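Local atomic coordinates of peptidyl-tRNA hydrolase (Sulfolobus solfataricus, PDB entry 1XTY), a protein that hydrolyses the ester bond of N-acyl-aminoacyl-tRNAs, probably recycling peptidyl-tRNAs that drop off the ribosome during protein synthesis. Residues 77-82 with 107-112; 100-105 with 111-116. One frame throughout, in Å; residues are numbered along the deposited sequence.

Interaction 1 (77-82 with 107-112)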
# COMPACT_ATOMS: atom_id res chain seq x y z
N MET A 77 -10.93 7.62 19.65
CA MET A 77 -12.19 7.47 18.92
C MET A 77 -12.41 6.06 18.40
O MET A 77 -13.33 5.81 17.61
CB MET A 77 -12.22 8.47 17.77
CG MET A 77 -12.08 9.90 18.25
SD MET A 77 -12.43 11.10 16.98
CE MET A 77 -10.96 11.02 16.09
N ASN A 78 -11.57 5.14 18.86
CA ASN A 78 -11.68 3.74 18.49
C ASN A 78 -11.69 3.47 16.99
O ASN A 78 -12.52 2.70 16.50
CB ASN A 78 -12.92 3.12 19.15
CG ASN A 78 -12.85 3.17 20.67
OD1 ASN A 78 -11.94 2.60 21.28
ND2 ASN A 78 -13.81 3.85 21.28
N LEU A 79 -10.77 4.10 16.28
CA LEU A 79 -10.64 3.91 14.84
C LEU A 79 -9.40 3.07 14.60
O LEU A 79 -8.48 3.07 15.43
CB LEU A 79 -10.47 5.25 14.12
CG LEU A 79 -11.59 6.29 14.20
CD1 LEU A 79 -11.22 7.50 13.36
CD2 LEU A 79 -12.89 5.68 13.70
N PRO A 80 -9.35 2.32 13.49
CA PRO A 80 -8.18 1.49 13.20
C PRO A 80 -7.01 2.41 12.86
O PRO A 80 -7.19 3.41 12.17
CB PRO A 80 -8.61 0.68 11.97
CG PRO A 80 -10.11 0.79 11.94
CD PRO A 80 -10.37 2.18 12.44
N PHE A 81 -5.82 2.08 13.35
CA PHE A 81 -4.65 2.89 13.03
C PHE A 81 -3.39 2.03 13.02
O PHE A 81 -3.35 0.97 13.65
CB PHE A 81 -4.51 4.06 14.02
CG PHE A 81 -4.06 3.65 15.40
CD1 PHE A 81 -2.70 3.53 15.70
CD2 PHE A 81 -4.99 3.41 16.40
CE1 PHE A 81 -2.28 3.17 16.98
CE2 PHE A 81 -4.58 3.05 17.69
CZ PHE A 81 -3.22 2.93 17.98
N SER A 82 -2.38 2.47 12.29
CA SER A 82 -1.12 1.74 12.23
C SER A 82 0.05 2.70 12.24
O SER A 82 0.07 3.66 11.47
CB SER A 82 -1.06 0.88 10.96
OG SER A 82 -1.18 1.68 9.79
N GLU A 107 -15.27 9.31 6.01
CA GLU A 107 -14.33 10.41 5.80
C GLU A 107 -14.51 11.62 6.71
O GLU A 107 -13.53 12.28 7.06
CB GLU A 107 -14.34 10.85 4.34
CG GLU A 107 -15.64 11.43 3.85
CD GLU A 107 -15.57 11.78 2.38
OE1 GLU A 107 -14.65 12.54 2.00
OE2 GLU A 107 -16.42 11.29 1.61
N ASN A 108 -15.75 11.91 7.10
CA ASN A 108 -15.98 13.05 7.99
C ASN A 108 -15.49 12.69 9.39
O ASN A 108 -15.09 13.56 10.16
CB ASN A 108 -17.47 13.40 8.02
CG ASN A 108 -17.95 13.95 6.69
OD1 ASN A 108 -19.13 13.83 6.34
ND2 ASN A 108 -17.04 14.58 5.95
N LEU A 109 -15.53 11.40 9.71
CA LEU A 109 -15.07 10.95 11.00
C LEU A 109 -13.55 11.06 10.99
O LEU A 109 -12.95 11.56 11.94
CB LEU A 109 -15.50 9.50 11.25
CG LEU A 109 -15.21 8.94 12.64
CD1 LEU A 109 -15.86 9.83 13.69
CD2 LEU A 109 -15.75 7.52 12.75
N VAL A 110 -12.93 10.62 9.90
CA VAL A 110 -11.49 10.69 9.78
C VAL A 110 -11.03 12.14 9.68
O VAL A 110 -9.95 12.50 10.16
CB VAL A 110 -10.99 9.91 8.55
CG1 VAL A 110 -9.46 9.92 8.51
CG2 VAL A 110 -11.50 8.48 8.59
N ASP A 111 -11.85 12.99 9.05
CA ASP A 111 -11.50 14.40 8.91
C ASP A 111 -11.43 15.10 10.26
O ASP A 111 -10.75 16.11 10.39
CB ASP A 111 -12.51 15.13 8.02
CG ASP A 111 -12.30 14.86 6.54
OD1 ASP A 111 -11.13 14.84 6.10
OD2 ASP A 111 -13.30 14.69 5.82
N SER A 112 -12.14 14.58 11.25
CA SER A 112 -12.11 15.18 12.57
C SER A 112 -10.73 14.93 13.18
O SER A 112 -10.48 15.25 14.35
CB SER A 112 -13.20 14.60 13.47
OG SER A 112 -12.97 13.23 13.77
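A chi1 of -174° turns the isobutyl group of Leu109 away from its own N and toward Leu79, whose side chain points at the helix. The two leucines cross obliquely, and one methyl of each does the touching: CD2 of Leu79 lies 3.5 Å from CD2 of Leu109. Beside them Met77 runs out extended as far as SD and then bends at chi3 (-78°), which lays its thioether end along Ser112. Here CE of Met77 is 3.8 Å from OG of Ser112, a van der Waals contact. The hydroxyl is engaged within its own helix, giving its hydrogen to O of Leu109 in a very short bond of 2.5 Å. No hydrogen bond links 77-82 to 107-112. Asn78, with its positive phi, is the C-prime residue of a Schellman motif ending helix 64-76; Met77 and Leu79 flank it and both point toward helix 107-114. Trp45 of helix 40-51 touches both Leu79 and Leu109, Ile113 meets Met77 and Leu79, and past Pro80, which packs on helix 16-35, the chain enters strand 81-85.

Interaction 2 (100-105 with 111-116)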
# COMPACT_ATOMS: atom_id res chain seq x y z
N LEU A 100 1.67 7.18 9.51
CA LEU A 100 0.53 6.72 10.29
C LEU A 100 -0.67 6.45 9.38
O LEU A 100 -1.05 7.31 8.58
CB LEU A 100 0.13 7.81 11.30
CG LEU A 100 -1.18 7.63 12.07
CD1 LEU A 100 -1.01 6.54 13.13
CD2 LEU A 100 -1.57 8.94 12.74
N GLY A 101 -1.24 5.26 9.49
CA GLY A 101 -2.41 4.95 8.69
C GLY A 101 -3.63 5.03 9.59
O GLY A 101 -3.54 4.69 10.77
N ILE A 102 -4.75 5.50 9.05
CA ILE A 102 -5.99 5.59 9.81
C ILE A 102 -7.17 5.12 8.96
O ILE A 102 -7.31 5.52 7.81
CB ILE A 102 -6.28 7.05 10.27
CG1 ILE A 102 -5.13 7.57 11.14
CG2 ILE A 102 -7.57 7.11 11.05
CD1 ILE A 102 -5.25 9.05 11.50
N GLY A 103 -8.01 4.27 9.53
CA GLY A 103 -9.17 3.79 8.80
C GLY A 103 -8.99 2.40 8.20
O GLY A 103 -8.12 1.64 8.64
N PRO A 104 -9.78 2.05 7.18
CA PRO A 104 -10.81 2.92 6.59
C PRO A 104 -11.97 3.23 7.53
O PRO A 104 -12.30 2.45 8.42
CB PRO A 104 -11.25 2.15 5.35
CG PRO A 104 -11.05 0.73 5.75
CD PRO A 104 -9.73 0.75 6.48
N ALA A 105 -12.58 4.39 7.32
CA ALA A 105 -13.71 4.82 8.14
C ALA A 105 -14.39 6.02 7.47
O ALA A 105 -13.84 6.60 6.53
CB ALA A 105 -13.23 5.21 9.53
N ASP A 111 -11.85 12.99 9.05
CA ASP A 111 -11.50 14.40 8.91
C ASP A 111 -11.43 15.10 10.26
O ASP A 111 -10.75 16.11 10.39
CB ASP A 111 -12.51 15.13 8.02
CG ASP A 111 -12.30 14.86 6.54
OD1 ASP A 111 -11.13 14.84 6.10
OD2 ASP A 111 -13.30 14.69 5.82
N SER A 112 -12.14 14.58 11.25
CA SER A 112 -12.11 15.18 12.57
C SER A 112 -10.73 14.93 13.18
O SER A 112 -10.48 15.25 14.35
CB SER A 112 -13.20 14.60 13.47
OG SER A 112 -12.97 13.23 13.77
N ILE A 113 -9.84 14.36 12.37
CA ILE A 113 -8.46 14.05 12.78
C ILE A 113 -7.42 14.63 11.83
O ILE A 113 -6.43 15.21 12.27
CB ILE A 113 -8.20 12.53 12.80
CG1 ILE A 113 -9.21 11.82 13.69
CG2 ILE A 113 -6.78 12.27 13.30
CD1 ILE A 113 -9.03 10.31 13.71
N THR A 114 -7.64 14.47 10.53
CA THR A 114 -6.69 14.93 9.53
C THR A 114 -7.23 15.92 8.50
O THR A 114 -6.62 16.11 7.44
CB THR A 114 -6.10 13.74 8.75
OG1 THR A 114 -7.15 13.11 7.99
CG2 THR A 114 -5.51 12.71 9.71
N GLY A 115 -8.35 16.56 8.79
CA GLY A 115 -8.92 17.50 7.85
C GLY A 115 -8.12 18.77 7.61
O GLY A 115 -8.44 19.55 6.71
N ASP A 116 -7.06 18.98 8.39
CA ASP A 116 -6.23 20.18 8.27
C ASP A 116 -4.86 19.94 7.65
O ASP A 116 -4.00 20.82 7.70
CB ASP A 116 -6.05 20.81 9.65
CG ASP A 116 -5.36 19.87 10.63
OD1 ASP A 116 -5.77 18.69 10.71
OD2 ASP A 116 -4.41 20.30 11.33
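Helix 107-114 folds back over the mixed sheet of this PTH2-family enzyme, and its C-terminal part rests on strand 97-106 through Ile102. The delta methyl of that isoleucine makes both contacts: CD1 of Ile102 is 4.0 Å from CG2 of Ile113 and 4.1 Å from CG2 of Thr114. An extended chi2 (174°) carries CD1 of Ile102 out from the strand to meet the two gamma methyls. Thr114 approaches it tip to tip, whereas Ile113 comes across at a slant. The backbones stay well apart, CA of Ile102 lying 9.3 Å from CA of Ile113, and the contact between these segments is wholly apolar and buried. This is helix-on-sheet packing close to a chain reversal: after Ile102 the strand passes Gly103, whose positive phi of 100° precedes a cis peptide bond to Pro104, and turns a corner there before entering the helix. Strand 2-9 runs antiparallel beside 97-106, and its Val5 and Val7 also touch Thr114. Ile113 is further bounded by Arg70 of helix 64-76. In the chain following Thr114, N of Gly115 bonds to O of Asp111 at 2.9 Å.

From the N terminus, strand 2-9 and the helices and strand that follow lead to helix 64-76, after which comes 77-82, the first segment of interaction 1. The chain continues through strand 81-85, returns antiparallel along strand 97-106, and enters helix 107-114, where interaction 1 closes the longer loop. Strand segment 100-105 lies inside that loop, but its partners Ile113 and Thr114 come after Leu109 and Ser112, so the two contacts cross; their segments share Asp111 and Ser112. Ser82 O to Gly101 N and Pro80 O to Gly103 N, each 2.9 Å, probably hydrogen-bond the two sheet-side segments. Together the contacts tie helix 107-114 to the loop leading into strand 81-85 and to strand 97-106.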